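Local coordinates for DNA repair protein RAD7 (Saccharomyces cerevisiae, PDB 5ZB2) that takes part in global genome nucleotide excision repair, as a component of the complex that promotes repair of nontranscribed DNA, and binds Elc1, at residues Glu334-Phe340 with Arg357-Val363; Leu249-Ile255 with Gln278-Leu284; Tyr215-Glu220 with Gly245-Leu249. One frame throughout, in Å; residues are numbered along the deposited sequence.

Interaction 1 (Glu334-Phe340 with Arg357-Val363)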
loop_
_atom_site.group_PDB
_atom_site.type_symbol
_atom_site.label_atom_id
_atom_site.label_comp_id
_atom_site.label_asym_id
_atom_site.label_seq_id
_atom_site.Cartn_x
_atom_site.Cartn_y
_atom_site.Cartn_z
ATOM N N GLU A 334 -7.289 -32.950 -43.794
ATOM C CA GLU A 334 -6.702 -33.530 -44.996
ATOM C C GLU A 334 -5.719 -34.653 -44.705
ATOM O O GLU A 334 -5.357 -35.387 -45.630
ATOM C CB GLU A 334 -5.997 -32.446 -45.812
ATOM C CG GLU A 334 -6.932 -31.387 -46.366
ATOM C CD GLU A 334 -7.984 -31.968 -47.289
ATOM O OE1 GLU A 334 -7.644 -32.864 -48.091
ATOM O OE2 GLU A 334 -9.152 -31.536 -47.202
ATOM N N LEU A 335 -5.282 -34.815 -43.463
ATOM C CA LEU A 335 -4.344 -35.882 -43.152
ATOM C C LEU A 335 -4.984 -37.244 -43.392
ATOM O O LEU A 335 -6.202 -37.414 -43.291
ATOM C CB LEU A 335 -3.870 -35.775 -41.701
ATOM C CG LEU A 335 -3.070 -34.520 -41.341
ATOM C CD1 LEU A 335 -2.784 -34.486 -39.850
ATOM C CD2 LEU A 335 -1.771 -34.452 -42.142
ATOM N N THR A 336 -4.147 -38.217 -43.723
ATOM C CA THR A 336 -4.552 -39.607 -43.849
ATOM C C THR A 336 -3.702 -40.444 -42.900
ATOM O O THR A 336 -2.852 -39.926 -42.172
ATOM C CB THR A 336 -4.410 -40.111 -45.292
ATOM O OG1 THR A 336 -3.037 -40.406 -45.569
ATOM C CG2 THR A 336 -4.922 -39.077 -46.292
ATOM N N LYS A 337 -3.931 -41.758 -42.923
ATOM C CA LYS A 337 -3.197 -42.647 -42.030
ATOM C C LYS A 337 -1.702 -42.629 -42.326
ATOM O O LYS A 337 -0.890 -42.872 -41.427
ATOM C CB LYS A 337 -3.749 -44.067 -42.148
ATOM C CG LYS A 337 -3.185 -45.043 -41.132
ATOM C CD LYS A 337 -3.892 -46.385 -41.222
ATOM C CE LYS A 337 -3.456 -47.334 -40.117
ATOM N NZ LYS A 337 -4.155 -48.645 -40.215
ATOM N N GLU A 338 -1.318 -42.327 -43.568
ATOM C CA GLU A 338 0.093 -42.360 -43.936
ATOM C C GLU A 338 0.907 -41.343 -43.145
ATOM O O GLU A 338 2.075 -41.596 -42.828
ATOM C CB GLU A 338 0.251 -42.111 -45.438
ATOM C CG GLU A 338 1.674 -42.282 -45.955
ATOM C CD GLU A 338 2.179 -43.706 -45.820
ATOM O OE1 GLU A 338 1.353 -44.607 -45.555
ATOM O OE2 GLU A 338 3.399 -43.923 -45.977
ATOM N N ALA A 339 0.318 -40.189 -42.823
ATOM C CA ALA A 339 1.037 -39.194 -42.036
ATOM C C ALA A 339 1.482 -39.770 -40.698
ATOM O O ALA A 339 2.616 -39.540 -40.260
ATOM C CB ALA A 339 0.162 -37.959 -41.820
ATOM N N PHE A 340 0.606 -40.525 -40.034
ATOM C CA PHE A 340 0.929 -41.053 -38.716
ATOM C C PHE A 340 1.859 -42.257 -38.779
ATOM O O PHE A 340 2.468 -42.606 -37.761
ATOM C CB PHE A 340 -0.357 -41.417 -37.975
ATOM C CG PHE A 340 -1.296 -40.261 -37.802
ATOM C CD1 PHE A 340 -1.075 -39.317 -36.815
ATOM C CD2 PHE A 340 -2.393 -40.107 -38.633
ATOM C CE1 PHE A 340 -1.934 -38.246 -36.655
ATOM C CE2 PHE A 340 -3.257 -39.038 -38.474
ATOM C CZ PHE A 340 -3.027 -38.108 -37.486
ATOM N N ARG A 357 -10.081 -36.094 -38.917
ATOM C CA ARG A 357 -11.040 -37.048 -39.465
ATOM C C ARG A 357 -10.483 -38.469 -39.516
ATOM O O ARG A 357 -11.136 -39.420 -39.076
ATOM C CB ARG A 357 -11.454 -36.575 -40.861
ATOM C CG ARG A 357 -12.273 -37.555 -41.691
ATOM C CD ARG A 357 -12.418 -37.043 -43.119
ATOM N NE ARG A 357 -11.115 -36.772 -43.722
ATOM C CZ ARG A 357 -10.308 -37.705 -44.218
ATOM N NH1 ARG A 357 -10.662 -38.984 -44.194
ATOM N NH2 ARG A 357 -9.138 -37.355 -44.734
ATOM N N CYS A 358 -9.278 -38.636 -40.066
ATOM C CA CYS A 358 -8.788 -39.971 -40.392
ATOM C C CYS A 358 -8.446 -40.813 -39.166
ATOM O O CYS A 358 -8.277 -42.027 -39.310
ATOM C CB CYS A 358 -7.558 -39.867 -41.298
ATOM S SG CYS A 358 -6.082 -39.273 -40.457
ATOM N N VAL A 359 -8.348 -40.220 -37.975
ATOM C CA VAL A 359 -7.900 -40.966 -36.802
ATOM C C VAL A 359 -8.941 -42.016 -36.435
ATOM O O VAL A 359 -10.138 -41.717 -36.326
ATOM C CB VAL A 359 -7.629 -40.015 -35.625
ATOM C CG1 VAL A 359 -7.186 -40.791 -34.387
ATOM C CG2 VAL A 359 -6.570 -38.995 -36.002
ATOM N N ASP A 360 -8.488 -43.252 -36.240
ATOM C CA ASP A 360 -9.346 -44.338 -35.781
ATOM C C ASP A 360 -8.547 -45.181 -34.792
ATOM O O ASP A 360 -7.420 -44.837 -34.423
ATOM C CB ASP A 360 -9.880 -45.164 -36.962
ATOM C CG ASP A 360 -8.774 -45.829 -37.771
ATOM O OD1 ASP A 360 -7.682 -46.086 -37.222
ATOM O OD2 ASP A 360 -9.007 -46.107 -38.967
ATOM N N ASP A 361 -9.134 -46.302 -34.367
ATOM C CA ASP A 361 -8.483 -47.147 -33.370
ATOM C C ASP A 361 -7.134 -47.650 -33.869
ATOM O O ASP A 361 -6.169 -47.725 -33.100
ATOM C CB ASP A 361 -9.390 -48.322 -33.006
ATOM C CG ASP A 361 -10.681 -47.879 -32.344
ATOM O OD1 ASP A 361 -10.677 -46.825 -31.671
ATOM O OD2 ASP A 361 -11.699 -48.586 -32.496
ATOM N N SER A 362 -7.050 -48.000 -35.154
ATOM C CA SER A 362 -5.792 -48.489 -35.709
ATOM C C SER A 362 -4.689 -47.445 -35.603
ATOM O O SER A 362 -3.522 -47.796 -35.395
ATOM C CB SER A 362 -5.989 -48.901 -37.168
ATOM O OG SER A 362 -6.949 -49.938 -37.278
ATOM N N VAL A 363 -5.033 -46.164 -35.744
ATOM C CA VAL A 363 -4.029 -45.109 -35.636
ATOM C C VAL A 363 -3.577 -44.957 -34.188
ATOM O O VAL A 363 -2.376 -44.913 -33.898
ATOM C CB VAL A 363 -4.580 -43.787 -36.200
ATOM C CG1 VAL A 363 -3.522 -42.696 -36.130
ATOM C CG2 VAL A 363 -5.057 -43.973 -37.636
HETATM O O HOH W 1 -7.899 -36.232 -41.363
#

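Interaction 2 (Leu249-Ile255 with Gln278-Leu284)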
loop_
_atom_site.group_PDB
_atom_site.type_symbol
_atom_site.label_atom_id
_atom_site.label_comp_id
_atom_site.label_asym_id
_atom_site.label_seq_id
_atom_site.Cartn_x
_atom_site.Cartn_y
_atom_site.Cartn_z
ATOM N N LEU A 249 -2.145 -14.247 -43.992
ATOM C CA LEU A 249 -0.875 -14.744 -44.500
ATOM C C LEU A 249 -1.092 -15.881 -45.495
ATOM O O LEU A 249 -2.028 -16.676 -45.369
ATOM C CB LEU A 249 0.009 -15.220 -43.347
ATOM C CG LEU A 249 0.376 -14.153 -42.313
ATOM C CD1 LEU A 249 1.222 -14.747 -41.199
ATOM C CD2 LEU A 249 1.099 -12.985 -42.964
ATOM N N THR A 250 -0.207 -15.954 -46.492
ATOM C CA THR A 250 -0.320 -16.921 -47.578
ATOM C C THR A 250 1.019 -17.617 -47.795
ATOM O O THR A 250 2.006 -17.358 -47.100
ATOM C CB THR A 250 -0.769 -16.247 -48.880
ATOM O OG1 THR A 250 0.307 -15.458 -49.397
ATOM C CG2 THR A 250 -1.981 -15.355 -48.641
ATOM N N ASP A 251 1.051 -18.500 -48.796
ATOM C CA ASP A 251 2.290 -19.195 -49.134
ATOM C C ASP A 251 3.425 -18.216 -49.415
ATOM O O ASP A 251 4.601 -18.572 -49.264
ATOM C CB ASP A 251 2.070 -20.102 -50.347
ATOM C CG ASP A 251 1.320 -21.378 -49.997
ATOM O OD1 ASP A 251 1.107 -21.645 -48.790
ATOM O OD2 ASP A 251 0.959 -22.125 -50.937
ATOM N N SER A 252 3.096 -16.988 -49.821
ATOM C CA SER A 252 4.129 -15.989 -50.078
ATOM C C SER A 252 5.029 -15.813 -48.863
ATOM O O SER A 252 6.258 -15.744 -48.986
ATOM C CB SER A 252 3.481 -14.660 -50.468
ATOM O OG SER A 252 4.459 -13.645 -50.569
ATOM N N MET A 253 4.429 -15.734 -47.674
ATOM C CA MET A 253 5.223 -15.660 -46.451
ATOM C C MET A 253 6.118 -16.883 -46.312
ATOM O O MET A 253 7.252 -16.782 -45.826
ATOM C CB MET A 253 4.302 -15.529 -45.236
ATOM C CG MET A 253 5.024 -15.321 -43.919
ATOM S SD MET A 253 5.511 -16.849 -43.087
ATOM C CE MET A 253 3.925 -17.430 -42.482
ATOM N N ILE A 254 5.628 -18.045 -46.747
ATOM C CA ILE A 254 6.396 -19.279 -46.616
ATOM C C ILE A 254 7.532 -19.305 -47.631
ATOM O O ILE A 254 8.672 -19.653 -47.303
ATOM C CB ILE A 254 5.480 -20.505 -46.786
ATOM C CG1 ILE A 254 4.308 -20.467 -45.794
ATOM C CG2 ILE A 254 6.288 -21.798 -46.644
ATOM C CD1 ILE A 254 4.708 -20.568 -44.338
ATOM N N ILE A 255 7.233 -18.953 -48.881
ATOM C CA ILE A 255 8.217 -19.064 -49.952
ATOM C C ILE A 255 9.218 -17.920 -49.884
ATOM O O ILE A 255 10.433 -18.133 -49.965
ATOM C CB ILE A 255 7.504 -19.110 -51.317
ATOM C CG1 ILE A 255 6.508 -20.276 -51.368
ATOM C CG2 ILE A 255 8.517 -19.215 -52.458
ATOM C CD1 ILE A 255 7.119 -21.639 -51.107
ATOM N N GLN A 278 -4.913 -20.330 -45.528
ATOM C CA GLN A 278 -4.421 -20.098 -46.883
ATOM C C GLN A 278 -3.065 -20.743 -47.148
ATOM O O GLN A 278 -2.672 -20.856 -48.313
ATOM C CB GLN A 278 -4.337 -18.594 -47.170
ATOM C CG GLN A 278 -5.701 -17.922 -47.285
ATOM C CD GLN A 278 -5.623 -16.521 -47.857
ATOM O OE1 GLN A 278 -5.624 -16.335 -49.075
ATOM N NE2 GLN A 278 -5.563 -15.525 -46.982
ATOM N N ILE A 279 -2.357 -21.185 -46.107
ATOM C CA ILE A 279 -1.082 -21.866 -46.287
ATOM C C ILE A 279 -1.329 -23.289 -46.772
ATOM O O ILE A 279 -2.136 -24.029 -46.192
ATOM C CB ILE A 279 -0.283 -21.843 -44.976
ATOM C CG1 ILE A 279 0.041 -20.390 -44.605
ATOM C CG2 ILE A 279 0.983 -22.689 -45.103
ATOM C CD1 ILE A 279 0.882 -20.223 -43.350
ATOM N N THR A 280 -0.622 -23.685 -47.828
ATOM C CA THR A 280 -0.844 -24.969 -48.477
ATOM C C THR A 280 0.144 -26.019 -47.983
ATOM O O THR A 280 1.195 -25.714 -47.416
ATOM C CB THR A 280 -0.722 -24.842 -49.999
ATOM O OG1 THR A 280 0.644 -24.574 -50.345
ATOM C CG2 THR A 280 -1.611 -23.722 -50.522
ATOM N N THR A 281 -0.216 -27.281 -48.222
ATOM C CA THR A 281 0.689 -28.389 -47.940
ATOM C C THR A 281 1.983 -28.252 -48.730
ATOM O O THR A 281 3.066 -28.583 -48.231
ATOM C CB THR A 281 -0.001 -29.710 -48.282
ATOM O OG1 THR A 281 -1.264 -29.771 -47.609
ATOM C CG2 THR A 281 0.860 -30.898 -47.875
ATOM N N ASP A 282 1.887 -27.765 -49.967
ATOM C CA ASP A 282 3.051 -27.692 -50.843
ATOM C C ASP A 282 4.108 -26.746 -50.287
ATOM O O ASP A 282 5.295 -27.089 -50.232
ATOM C CB ASP A 282 2.608 -27.251 -52.238
ATOM C CG ASP A 282 1.625 -28.221 -52.869
ATOM O OD1 ASP A 282 1.811 -29.444 -52.700
ATOM O OD2 ASP A 282 0.667 -27.761 -53.525
ATOM N N SER A 283 3.700 -25.543 -49.875
ATOM C CA SER A 283 4.680 -24.559 -49.426
ATOM C C SER A 283 5.442 -25.055 -48.201
ATOM O O SER A 283 6.666 -24.899 -48.122
ATOM C CB SER A 283 3.998 -23.223 -49.134
ATOM O OG SER A 283 3.182 -23.294 -47.977
ATOM N N LEU A 284 4.742 -25.672 -47.244
ATOM C CA LEU A 284 5.409 -26.126 -46.027
ATOM C C LEU A 284 6.299 -27.331 -46.300
ATOM O O LEU A 284 7.383 -27.452 -45.714
ATOM C CB LEU A 284 4.383 -26.451 -44.943
ATOM C CG LEU A 284 3.665 -25.251 -44.306
ATOM C CD1 LEU A 284 2.770 -25.716 -43.177
ATOM C CD2 LEU A 284 4.635 -24.191 -43.786
HETATM O O HOH W 2 -3.944 -18.045 -43.858
HETATM O O HOH W 3 -1.485 -19.314 -50.143
#

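Interaction 3 (Tyr215-Glu220 with Gly245-Leu249)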
loop_
_atom_site.group_PDB
_atom_site.type_symbol
_atom_site.label_atom_id
_atom_site.label_comp_id
_atom_site.label_asym_id
_atom_site.label_seq_id
_atom_site.Cartn_x
_atom_site.Cartn_y
_atom_site.Cartn_z
ATOM N N TYR A 215 -3.870 -13.174 -33.133
ATOM C CA TYR A 215 -5.207 -12.613 -33.274
ATOM C C TYR A 215 -5.192 -11.093 -33.402
ATOM O O TYR A 215 -5.701 -10.385 -32.525
ATOM C CB TYR A 215 -6.065 -13.067 -32.091
ATOM C CG TYR A 215 -5.937 -14.557 -31.884
ATOM C CD1 TYR A 215 -6.447 -15.442 -32.819
ATOM C CD2 TYR A 215 -5.267 -15.076 -30.786
ATOM C CE1 TYR A 215 -6.311 -16.804 -32.664
ATOM C CE2 TYR A 215 -5.124 -16.440 -30.617
ATOM C CZ TYR A 215 -5.651 -17.301 -31.563
ATOM O OH TYR A 215 -5.522 -18.665 -31.415
ATOM N N PRO A 216 -4.634 -10.556 -34.485
ATOM C CA PRO A 216 -4.778 -9.121 -34.748
ATOM C C PRO A 216 -6.233 -8.765 -35.006
ATOM O O PRO A 216 -6.997 -9.555 -35.565
ATOM C CB PRO A 216 -3.919 -8.900 -35.997
ATOM C CG PRO A 216 -3.924 -10.235 -36.683
ATOM C CD PRO A 216 -3.932 -11.251 -35.577
ATOM N N PHE A 217 -6.615 -7.554 -34.592
ATOM C CA PHE A 217 -8.009 -7.138 -34.713
ATOM C C PHE A 217 -8.431 -7.056 -36.175
ATOM O O PHE A 217 -9.455 -7.626 -36.573
ATOM C CB PHE A 217 -8.217 -5.795 -34.013
ATOM C CG PHE A 217 -9.660 -5.418 -33.856
ATOM C CD1 PHE A 217 -10.457 -6.057 -32.919
ATOM C CD2 PHE A 217 -10.221 -4.432 -34.646
ATOM C CE1 PHE A 217 -11.788 -5.714 -32.772
ATOM C CE2 PHE A 217 -11.550 -4.083 -34.505
ATOM C CZ PHE A 217 -12.336 -4.726 -33.568
ATOM N N ASN A 218 -7.657 -6.345 -36.991
ATOM C CA ASN A 218 -7.851 -6.321 -38.436
ATOM C C ASN A 218 -6.765 -7.188 -39.062
ATOM O O ASN A 218 -5.581 -6.833 -39.039
ATOM C CB ASN A 218 -7.810 -4.893 -38.972
ATOM C CG ASN A 218 -8.981 -4.059 -38.486
ATOM O OD1 ASN A 218 -10.104 -4.552 -38.378
ATOM N ND2 ASN A 218 -8.723 -2.792 -38.181
ATOM N N GLU A 219 -7.176 -8.324 -39.627
ATOM C CA GLU A 219 -6.222 -9.353 -40.027
ATOM C C GLU A 219 -5.293 -8.871 -41.136
ATOM O O GLU A 219 -4.156 -9.346 -41.239
ATOM C CB GLU A 219 -6.975 -10.612 -40.460
ATOM C CG GLU A 219 -7.735 -11.321 -39.322
ATOM C CD GLU A 219 -8.956 -10.565 -38.834
ATOM O OE1 GLU A 219 -9.285 -10.690 -37.635
ATOM O OE2 GLU A 219 -9.587 -9.856 -39.646
ATOM N N GLU A 220 -5.748 -7.938 -41.973
ATOM C CA GLU A 220 -4.894 -7.432 -43.042
ATOM C C GLU A 220 -3.724 -6.606 -42.519
ATOM O O GLU A 220 -2.793 -6.337 -43.283
ATOM C CB GLU A 220 -5.713 -6.602 -44.041
ATOM C CG GLU A 220 -6.296 -5.296 -43.506
ATOM C CD GLU A 220 -7.554 -5.495 -42.680
ATOM O OE1 GLU A 220 -7.945 -6.660 -42.453
ATOM O OE2 GLU A 220 -8.151 -4.482 -42.258
ATOM N N GLY A 245 -3.851 -16.995 -35.770
ATOM C CA GLY A 245 -4.959 -16.154 -36.170
ATOM C C GLY A 245 -4.637 -15.112 -37.215
ATOM O O GLY A 245 -5.489 -14.265 -37.502
ATOM N N CYS A 246 -3.439 -15.142 -37.797
ATOM C CA CYS A 246 -3.056 -14.186 -38.837
ATOM C C CYS A 246 -3.501 -14.731 -40.197
ATOM O O CYS A 246 -2.701 -15.116 -41.053
ATOM C CB CYS A 246 -1.554 -13.931 -38.796
ATOM S SG CYS A 246 -0.931 -13.277 -37.225
ATOM N N ILE A 247 -4.810 -14.775 -40.359
ATOM C CA ILE A 247 -5.466 -15.352 -41.505
ATOM C C ILE A 247 -5.170 -14.749 -42.852
ATOM O O ILE A 247 -5.456 -15.316 -43.858
ATOM C CB ILE A 247 -6.987 -15.482 -41.277
ATOM C CG1 ILE A 247 -7.696 -14.145 -41.406
ATOM C CG2 ILE A 247 -7.257 -16.095 -39.930
ATOM C CD1 ILE A 247 -9.182 -14.239 -41.578
ATOM N N ASP A 248 -4.567 -13.598 -42.855
ATOM C CA ASP A 248 -4.219 -12.930 -44.102
ATOM C C ASP A 248 -2.927 -13.452 -44.722
ATOM O O ASP A 248 -2.638 -13.124 -45.878
ATOM C CB ASP A 248 -4.098 -11.423 -43.860
ATOM C CG ASP A 248 -4.249 -10.611 -45.129
ATOM O OD1 ASP A 248 -5.376 -10.567 -45.672
ATOM O OD2 ASP A 248 -3.249 -10.004 -45.572
ATOM N N LEU A 249 -2.145 -14.247 -43.992
ATOM C CA LEU A 249 -0.875 -14.744 -44.500
ATOM C C LEU A 249 -1.092 -15.881 -45.495
ATOM O O LEU A 249 -2.028 -16.676 -45.369
ATOM C CB LEU A 249 0.009 -15.220 -43.347
ATOM C CG LEU A 249 0.376 -14.153 -42.313
ATOM C CD1 LEU A 249 1.222 -14.747 -41.199
ATOM C CD2 LEU A 249 1.099 -12.985 -42.964
HETATM O O HOH W 4 -3.184 -11.837 -40.946
HETATM O O HOH W 5 -7.674 -13.080 -36.164
#

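Interaction 1 (Glu334-Phe340 with Arg357-Val363)
Thr336 and Cys358 mark the closest backbone approach, with CA atoms 5.5 Å apart, where two successive strand-to-helix loops of the leucine-rich repeat solenoid run beside each other. Each loop ends in an N-cap: Thr336 OG1 accepts from Glu338 N, and Asp360 OD1 accepts from Val363 N ahead of helix 361-370. Thr336 OG1 is also bonded to Asp309, which ties this loop back to helix 309-320. A water lies between the two backbones, accepting from Cys358 N at 3.1 Å and placed 2.8 Å from Leu335 O, to which it can donate.

The side chains meet around Phe340. Its ring receives Val363 CG1 over one face as a CH-pi contact, the methyl standing 3.7 Å from Phe340 CG and 27° off the ring normal when measured to the centroid. Cys358 comes to the same ring at its edge. With SG held between the backbone N and the carbonyl carbon (chi1 72°), the sulfur lies in the ring plane, 3.5 Å from Phe340 CE2, as a sulfur-aromatic contact; it also rests against the carbonyl carbon of Thr336. Val359 adds CG2 obliquely, 3.9 Å from Phe340 CZ. Leu353, Met366 and Leu367 touch the ring too, so Phe340 belongs to the core that fills the solenoid between helix 337-341 and helix 361-370.

Lys337 and Arg357 carry the exposed side of the contact. Arg357 bends its chain to lay the guanidinium by the other loop, where NH2 donates to Lys333 O. Lys337 is fully extended and slides past Val363 in the opposite direction, its CG near Val363 CG2. Lys337 NZ stays 5.3 Å from Asp360 OD1, too far for a salt bridge, and comes to rest 3.6 Å from Ser362 CB.

Interaction 2 (Leu249-Ile255 with Gln278-Leu284)
Asp251 reaches from the first turn of helix 251-261 to the N-terminus of helix 281-290, linking adjacent turns of the leucine-rich repeat solenoid. Three donors of the second segment grip its carboxylate. Asp251 OD1 takes Thr280 N on its syn lone pair at 2.8 Å, nearly straight at 167°, while Ser283 OG reaches the same oxygen from above the carboxylate plane, also at 2.8 Å. The other oxygen, Asp251 OD2, accepts from Thr280 OG1 on the syn side, 22° out of the carboxylate plane; Thr280 OG1 in turn receives Ser283 N as the helix N-cap. With an alanine here, Thr280 N and the hydroxyls of Thr280 and Ser283 would probably lose their common acceptor group, and the Ser283 hydroxyl would be set free to turn.

Two waters satisfy the backbone groups alongside. One donates to Leu249 O and accepts from Gln278 N at 3.0 Å; the other accepts from Asp251 N and donates to Gln278 O at 2.7 Å. Thr250 OG1 caps its own helix by accepting from Ser252 N and bonds to Asp224, while Gln278 NE2 donates to Ile247 O. Nearby, Ile254 crosses Ile279 at about a right angle, and Ile254 CD1 ends 3.7 Å from Leu284 CD2.

Interaction 3 (Tyr215-Glu220 with Gly245-Leu249)
Tyr215 opens the contact by bringing its ring obliquely to Gly245, with Tyr215 CD1 3.7 Å from Gly245 CA; the ring also makes a cation-pi contact with Arg189. A side chain at this glycine would run into that ring carbon, and its positive phi (74°) also favours glycine. Next, Pro216 packs its ring carbon CD against the sulfur of Cys246, 4.0 Å from SG. The loop then swings outward and returns at Glu219. Bent at chi2 (71°), the Glu219 chain presents its aliphatic part to Ile247 at a slant, CG lying 3.5 Å from Ile247 CG1. The Glu219 backbone also takes part: Glu219 O sits 3.3 Å from Asp248 CB, and a water donates to Glu219 O at 2.7 Å while accepting from Asp248 N. Glu220 finishes the segment with its CA resting near the Asp248 carboxylate carbon.

Both segments follow neighbouring strands of the leucine-rich repeat solenoid. Residues 215-220 run from strand 210-214 into a 3-10 turn before helix 224-234. The other segment, with a type I beta turn from Cys246 to Leu249, leads from strand 240-244 to helix 251-261, and its Leu249 packs on Asp224 and Ile227 of helix 224-234.

How the interactions relate
Followed from the N terminus, interaction 3 comes first, joining the loop after strand 210-214 to the loop after strand 240-244, with helix 224-234 and strand 240-244 between its segments. Interaction 2 takes up where that one ends, sharing Leu249, and closes the next loop around the rest of helix 251-261 and strand 270-272. These two contacts touch, and their centres are about 15 Å apart. Interaction 1 lies further on, enclosing strand 350-352, its centre about 23 Å from that of interaction 2. The three contacts follow in series, neither nesting nor crossing, each tying one repeat to the next along the solenoid.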